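Local coordinates for protein glucanase (Klebsiella pneumoniae, PDB 5GY3) that probably cleaves internal beta-1,4-glucosidic bonds in cellulose and related beta-glucans, as a family 8 glycoside hydrolase, at residues Ala85-Leu97 against Tyr108-Leu120. Residues are numbered along the deposited sequence; the frame is centred on the assembly and turned at random.
Sequences ASDGDTLIAWALL and YAIASDAITASLL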
ATOM      1  N   ALA A  85      -2.520  -3.613 -10.202  1.00  7.86           N
ATOM      2  CA  ALA A  85      -1.967  -2.563  -9.359  1.00 11.45           C
ATOM      3  C   ALA A  85      -0.930  -3.243  -8.478  1.00 11.75           C
ATOM      4  O   ALA A  85      -1.275  -4.103  -7.660  1.00 11.40           O
ATOM      5  CB  ALA A  85      -3.045  -1.864  -8.526  1.00 12.00           C
ATOM      6  N   SER A  86       0.341  -2.886  -8.668  1.00  9.75           N
ATOM      7  CA  SER A  86       1.413  -3.688  -8.090  1.00 11.66           C
ATOM      8  C   SER A  86       1.398  -3.674  -6.568  1.00 10.45           C
ATOM      9  O   SER A  86       1.866  -4.639  -5.946  1.00  8.91           O
ATOM     10  CB  SER A  86       2.761  -3.213  -8.623  1.00 10.05           C
ATOM     11  OG  SER A  86       2.772  -3.311 -10.031  1.00 10.39           O
ATOM     12  N   ASP A  87       0.888  -2.607  -5.942  1.00  8.11           N
ATOM     13  CA  ASP A  87       0.807  -2.649  -4.488  1.00 10.20           C
ATOM     14  C   ASP A  87      -0.242  -3.652  -4.036  1.00  7.93           C
ATOM     15  O   ASP A  87      -0.047  -4.340  -3.032  1.00  7.12           O
ATOM     16  CB  ASP A  87       0.562  -1.256  -3.885  1.00 11.16           C
ATOM     17  CG  ASP A  87      -0.780  -0.633  -4.269  1.00 13.86           C
ATOM     18  OD1 ASP A  87      -1.338  -0.927  -5.355  1.00 11.83           O
ATOM     19  OD2 ASP A  87      -1.264   0.206  -3.458  1.00 14.63           O
ATOM     20  N   GLY A  88      -1.352  -3.764  -4.769  1.00  9.89           N
ATOM     21  CA  GLY A  88      -2.356  -4.756  -4.408  1.00  8.55           C
ATOM     22  C   GLY A  88      -1.832  -6.174  -4.538  1.00  9.28           C
ATOM     23  O   GLY A  88      -2.005  -6.993  -3.631  1.00  8.96           O
ATOM     24  N   ASP A  89      -1.183  -6.482  -5.673  1.00  8.49           N
ATOM     25  CA  ASP A  89      -0.560  -7.797  -5.846  1.00 10.29           C
ATOM     26  C   ASP A  89       0.415  -8.092  -4.715  1.00  8.50           C
ATOM     27  O   ASP A  89       0.487  -9.223  -4.219  1.00  8.42           O
ATOM     28  CB  ASP A  89       0.217  -7.889  -7.163  1.00  8.06           C
ATOM     29  CG  ASP A  89      -0.593  -7.498  -8.394  1.00 12.38           C
ATOM     30  OD1 ASP A  89      -1.783  -7.860  -8.507  1.00 11.80           O
ATOM     31  OD2 ASP A  89       0.008  -6.854  -9.280  1.00 11.97           O
ATOM     32  N   THR A  90       1.216  -7.094  -4.340  1.00  6.75           N
ATOM     33  CA  THR A  90       2.196  -7.270  -3.274  1.00  7.12           C
ATOM     34  C   THR A  90       1.518  -7.583  -1.948  1.00  8.86           C
ATOM     35  O   THR A  90       1.950  -8.482  -1.211  1.00  7.86           O
ATOM     36  CB  THR A  90       3.041  -5.996  -3.151  1.00  8.05           C
ATOM     37  OG1 THR A  90       3.794  -5.795  -4.353  1.00  6.09           O
ATOM     38  CG2 THR A  90       3.974  -6.065  -1.963  1.00  5.76           C
ATOM     39  N   LEU A  91       0.469  -6.823  -1.611  1.00  6.65           N
ATOM     40  CA  LEU A  91      -0.213  -7.011  -0.334  1.00  9.07           C
ATOM     41  C   LEU A  91      -0.819  -8.400  -0.239  1.00  8.21           C
ATOM     42  O   LEU A  91      -0.755  -9.047   0.819  1.00  8.39           O
ATOM     43  CB  LEU A  91      -1.304  -5.953  -0.173  1.00  6.95           C
ATOM     44  CG  LEU A  91      -0.783  -4.524  -0.015  1.00 11.70           C
ATOM     45  CD1 LEU A  91      -1.907  -3.530  -0.272  1.00 12.46           C
ATOM     46  CD2 LEU A  91      -0.194  -4.340   1.372  1.00  9.84           C
ATOM     47  N   ILE A  92      -1.412  -8.867  -1.341  1.00  7.25           N
ATOM     48  CA  ILE A  92      -1.979 -10.214  -1.398  1.00 10.50           C
ATOM     49  C   ILE A  92      -0.891 -11.259  -1.182  1.00 10.71           C
ATOM     50  O   ILE A  92      -1.052 -12.188  -0.383  1.00  7.81           O
ATOM     51  CB  ILE A  92      -2.714 -10.427  -2.737  1.00 10.93           C
ATOM     52  CG1 ILE A  92      -3.984  -9.559  -2.800  1.00  9.48           C
ATOM     53  CG2 ILE A  92      -3.037 -11.911  -2.942  1.00  9.61           C
ATOM     54  CD1 ILE A  92      -4.555  -9.337  -4.239  1.00  9.48           C
ATOM     55  N   ALA A  93       0.234 -11.128  -1.898  1.00  8.79           N
ATOM     56  CA  ALA A  93       1.305 -12.110  -1.753  1.00  7.57           C
ATOM     57  C   ALA A  93       1.889 -12.078  -0.349  1.00  7.18           C
ATOM     58  O   ALA A  93       2.293 -13.114   0.193  1.00  7.19           O
ATOM     59  CB  ALA A  93       2.405 -11.862  -2.790  1.00  7.68           C
ATOM     60  N   TRP A  94       1.983 -10.884   0.233  1.00  5.68           N
ATOM     61  CA  TRP A  94       2.510 -10.737   1.587  1.00  8.03           C
ATOM     62  C   TRP A  94       1.570 -11.368   2.603  1.00  9.04           C
ATOM     63  O   TRP A  94       2.013 -12.091   3.506  1.00  7.98           O
ATOM     64  CB  TRP A  94       2.711  -9.246   1.878  1.00  7.26           C
ATOM     65  CG  TRP A  94       3.416  -8.932   3.146  1.00  7.75           C
ATOM     66  CD1 TRP A  94       4.278  -9.737   3.848  1.00  9.09           C
ATOM     67  CD2 TRP A  94       3.341  -7.702   3.861  1.00  7.74           C
ATOM     68  NE1 TRP A  94       4.740  -9.072   4.961  1.00  8.20           N
ATOM     69  CE2 TRP A  94       4.182  -7.820   4.988  1.00  8.52           C
ATOM     70  CE3 TRP A  94       2.646  -6.502   3.656  1.00  7.74           C
ATOM     71  CZ2 TRP A  94       4.330  -6.792   5.916  1.00  9.67           C
ATOM     72  CZ3 TRP A  94       2.812  -5.473   4.574  1.00  8.04           C
ATOM     73  CH2 TRP A  94       3.654  -5.624   5.682  1.00 10.34           C
ATOM     74  N   ALA A  95       0.264 -11.122   2.458  1.00  6.82           N
ATOM     75  CA  ALA A  95      -0.707 -11.742   3.353  1.00  8.99           C
ATOM     76  C   ALA A  95      -0.635 -13.268   3.287  1.00  8.06           C
ATOM     77  O   ALA A  95      -0.734 -13.946   4.321  1.00 10.04           O
ATOM     78  CB  ALA A  95      -2.112 -11.247   3.010  1.00  9.46           C
ATOM     79  N   LEU A  96      -0.461 -13.821   2.081  1.00  8.79           N
ATOM     80  CA  LEU A  96      -0.348 -15.273   1.926  1.00  8.00           C
ATOM     81  C   LEU A  96       0.889 -15.814   2.625  1.00  9.26           C
ATOM     82  O   LEU A  96       0.832 -16.861   3.282  1.00  7.39           O
ATOM     83  CB  LEU A  96      -0.321 -15.643   0.441  1.00  8.45           C
ATOM     84  CG  LEU A  96      -1.706 -15.560  -0.208  1.00  8.54           C
ATOM     85  CD1 LEU A  96      -1.625 -15.432  -1.732  1.00  8.58           C
ATOM     86  CD2 LEU A  96      -2.549 -16.781   0.205  1.00  8.42           C
ATOM     87  N   LEU A  97       2.023 -15.123   2.490  1.00  8.42           N
ATOM     88  CA  LEU A  97       3.222 -15.530   3.215  1.00  8.54           C
ATOM     89  C   LEU A  97       2.967 -15.547   4.721  1.00 12.25           C
ATOM     90  O   LEU A  97       3.327 -16.504   5.423  1.00 11.77           O
ATOM     91  CB  LEU A  97       4.367 -14.588   2.852  1.00 11.09           C
ATOM     92  CG  LEU A  97       5.782 -15.126   2.907  1.00 21.55           C
ATOM     93  CD1 LEU A  97       5.833 -16.397   2.059  1.00 20.44           C
ATOM     94  CD2 LEU A  97       6.719 -14.064   2.351  1.00 15.62           C
ATOM     95  N   TYR A 108      -0.342 -21.796   1.374  1.00 10.10           N
ATOM     96  CA  TYR A 108      -0.376 -20.336   1.289  1.00  8.46           C
ATOM     97  C   TYR A 108       0.953 -19.778   0.795  1.00 10.64           C
ATOM     98  O   TYR A 108       0.981 -18.797   0.039  1.00  9.24           O
ATOM     99  CB  TYR A 108      -0.708 -19.722   2.644  1.00  9.11           C
ATOM    100  CG  TYR A 108      -2.083 -20.044   3.183  1.00 10.23           C
ATOM    101  CD1 TYR A 108      -3.224 -19.760   2.450  1.00 13.29           C
ATOM    102  CD2 TYR A 108      -2.233 -20.607   4.445  1.00 14.87           C
ATOM    103  CE1 TYR A 108      -4.491 -20.036   2.953  1.00 14.60           C
ATOM    104  CE2 TYR A 108      -3.493 -20.886   4.960  1.00 17.39           C
ATOM    105  CZ  TYR A 108      -4.618 -20.602   4.213  1.00 17.68           C
ATOM    106  OH  TYR A 108      -5.876 -20.876   4.722  1.00 16.40           O
ATOM    107  N   ALA A 109       2.062 -20.371   1.227  1.00  8.48           N
ATOM    108  CA  ALA A 109       3.373 -19.896   0.795  1.00  9.20           C
ATOM    109  C   ALA A 109       3.642 -20.252  -0.661  1.00 12.03           C
ATOM    110  O   ALA A 109       4.283 -19.476  -1.379  1.00  9.74           O
ATOM    111  CB  ALA A 109       4.460 -20.472   1.698  1.00 13.69           C
ATOM    112  N   ILE A 110       3.157 -21.410  -1.117  1.00 10.81           N
ATOM    113  CA  ILE A 110       3.309 -21.762  -2.528  1.00  9.46           C
ATOM    114  C   ILE A 110       2.540 -20.782  -3.402  1.00  9.87           C
ATOM    115  O   ILE A 110       3.018 -20.383  -4.470  1.00  8.38           O
ATOM    116  CB  ILE A 110       2.879 -23.224  -2.767  1.00 12.15           C
ATOM    117  CG1 ILE A 110       3.933 -24.156  -2.163  1.00 14.30           C
ATOM    118  CG2 ILE A 110       2.660 -23.494  -4.262  1.00 15.16           C
ATOM    119  CD1 ILE A 110       3.499 -25.613  -2.045  1.00 21.74           C
ATOM    120  N   ALA A 111       1.365 -20.337  -2.938  1.00 10.05           N
ATOM    121  CA  ALA A 111       0.624 -19.316  -3.674  1.00 10.87           C
ATOM    122  C   ALA A 111       1.382 -17.992  -3.690  1.00  8.76           C
ATOM    123  O   ALA A 111       1.471 -17.329  -4.733  1.00 10.57           O
ATOM    124  CB  ALA A 111      -0.766 -19.127  -3.062  1.00 11.47           C
ATOM    125  N   SER A 112       1.927 -17.593  -2.542  1.00  7.49           N
ATOM    126  CA  SER A 112       2.708 -16.363  -2.469  1.00  8.78           C
ATOM    127  C   SER A 112       3.867 -16.390  -3.457  1.00  8.83           C
ATOM    128  O   SER A 112       4.104 -15.412  -4.181  1.00  6.94           O
ATOM    129  CB  SER A 112       3.222 -16.165  -1.041  1.00  9.09           C
ATOM    130  OG  SER A 112       4.010 -14.985  -0.951  1.00  9.18           O
ATOM    131  N   ASP A 113       4.595 -17.513  -3.501  1.00  7.72           N
ATOM    132  CA  ASP A 113       5.789 -17.613  -4.339  1.00 10.14           C
ATOM    133  C   ASP A 113       5.478 -17.343  -5.809  1.00  8.86           C
ATOM    134  O   ASP A 113       6.302 -16.761  -6.524  1.00  9.89           O
ATOM    135  CB  ASP A 113       6.419 -19.000  -4.206  1.00 11.03           C
ATOM    136  CG  ASP A 113       6.972 -19.279  -2.825  1.00 14.90           C
ATOM    137  OD1 ASP A 113       7.277 -18.316  -2.102  1.00 13.51           O
ATOM    138  OD2 ASP A 113       7.118 -20.478  -2.479  1.00 18.77           O
ATOM    139  N   ALA A 114       4.324 -17.812  -6.294  1.00  8.90           N
ATOM    140  CA  ALA A 114       3.968 -17.578  -7.689  1.00 10.78           C
ATOM    141  C   ALA A 114       3.770 -16.094  -7.960  1.00  9.87           C
ATOM    142  O   ALA A 114       4.217 -15.580  -8.996  1.00 10.22           O
ATOM    143  CB  ALA A 114       2.707 -18.373  -8.052  1.00 12.19           C
ATOM    144  N   ILE A 115       3.112 -15.393  -7.033  1.00  8.38           N
ATOM    145  CA  ILE A 115       2.838 -13.968  -7.197  1.00  8.41           C
ATOM    146  C   ILE A 115       4.123 -13.157  -7.105  1.00  8.25           C
ATOM    147  O   ILE A 115       4.340 -12.242  -7.909  1.00  8.23           O
ATOM    148  CB  ILE A 115       1.802 -13.500  -6.157  1.00  6.72           C
ATOM    149  CG1 ILE A 115       0.502 -14.303  -6.323  1.00  8.27           C
ATOM    150  CG2 ILE A 115       1.560 -11.978  -6.266  1.00  8.87           C
ATOM    151  CD1 ILE A 115      -0.429 -14.243  -5.116  1.00  8.86           C
ATOM    152  N   THR A 116       5.000 -13.472  -6.138  1.00  7.75           N
ATOM    153  CA  THR A 116       6.239 -12.703  -6.042  1.00  7.97           C
ATOM    154  C   THR A 116       7.129 -12.938  -7.257  1.00  9.18           C
ATOM    155  O   THR A 116       7.779 -12.006  -7.737  1.00  7.30           O
ATOM    156  CB  THR A 116       7.001 -13.000  -4.744  1.00  7.94           C
ATOM    157  OG1 THR A 116       7.317 -14.394  -4.641  1.00  9.28           O
ATOM    158  CG2 THR A 116       6.175 -12.581  -3.541  1.00  6.10           C
ATOM    159  N   ALA A 117       7.164 -14.167  -7.783  1.00  7.42           N
ATOM    160  CA  ALA A 117       7.905 -14.393  -9.023  1.00  9.29           C
ATOM    161  C   ALA A 117       7.295 -13.601 -10.174  1.00 10.79           C
ATOM    162  O   ALA A 117       8.025 -13.034 -11.004  1.00 10.44           O
ATOM    163  CB  ALA A 117       7.952 -15.882  -9.358  1.00  8.99           C
ATOM    164  N   SER A 118       5.961 -13.532 -10.226  1.00  9.47           N
ATOM    165  CA  SER A 118       5.289 -12.724 -11.245  1.00  9.15           C
ATOM    166  C   SER A 118       5.595 -11.240 -11.079  1.00  8.44           C
ATOM    167  O   SER A 118       5.760 -10.517 -12.069  1.00 11.94           O
ATOM    168  CB  SER A 118       3.775 -12.951 -11.190  1.00 10.97           C
ATOM    169  OG  SER A 118       3.421 -14.206 -11.736  1.00 10.47           O
ATOM    170  N   LEU A 119       5.649 -10.757  -9.842  1.00  7.57           N
ATOM    171  CA  LEU A 119       5.983  -9.355  -9.635  1.00  7.79           C
ATOM    172  C   LEU A 119       7.373  -9.032 -10.175  1.00  9.25           C
ATOM    173  O   LEU A 119       7.562  -8.018 -10.849  1.00  8.32           O
ATOM    174  CB  LEU A 119       5.871  -9.001  -8.157  1.00  8.21           C
ATOM    175  CG  LEU A 119       4.440  -8.809  -7.657  1.00  7.65           C
ATOM    176  CD1 LEU A 119       4.447  -8.809  -6.137  1.00  8.91           C
ATOM    177  CD2 LEU A 119       3.878  -7.488  -8.190  1.00 11.50           C
ATOM    178  N   LEU A 120       8.368  -9.876  -9.874  1.00  8.37           N
ATOM    179  CA  LEU A 120       9.708  -9.606 -10.390  1.00 10.28           C
ATOM    180  C   LEU A 120       9.740  -9.692 -11.912  1.00 10.02           C
ATOM    181  O   LEU A 120      10.379  -8.863 -12.578  1.00 10.46           O
ATOM    182  CB  LEU A 120      10.726 -10.577  -9.785  1.00 10.03           C
ATOM    183  CG  LEU A 120      10.934 -10.442  -8.277  1.00  8.25           C
ATOM    184  CD1 LEU A 120      11.916 -11.511  -7.789  1.00  8.17           C
ATOM    185  CD2 LEU A 120      11.401  -9.038  -7.891  1.00  7.59           C
TER
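L96 and I115 show how an antiparallel helical hairpin of the (alpha/alpha)6 barrel, the fold of family 8 glycoside hydrolases, is closed by knobs-into-holes packing. The short helical segments run at 153° to each other, their axes approaching to 7.9 Å. L96 enters the hole formed by Y108, A111, S112 and I115; a chi1 of -76° sets its CG beside the backbone N, from where the two methyls reach different partners. L96 CD1 meets I115 CD1 at 3.8 Å, while L96 CD2 lies 3.8 Å from Y108 CD1, approaching the ring obliquely. In return, I115 fills the hole among D89, I92, A93 and L96, its branches splitting so that CG2 presses on A93 CB at 3.6 Å and CD1 also reaches I92 CG2. Toward the start of helix 86-103, L119 straddles D89 and T90: its CD2 lies 3.8 Å from D89 CB, and its CD1 3.6 Å from T90 OG1, which itself donates a hydrogen bond to S86 O. The same helix carries D87, the predicted nucleophile, whose side chain sets off away from the segment 108-120. One hydrogen bond crosses between the two segments. S112, its chi1 of 179° turning OG away from the backbone N of its own residue, donates from OG to A93 O at 2.8 Å from above the carbonyl plane, opposite the face used by L97 N.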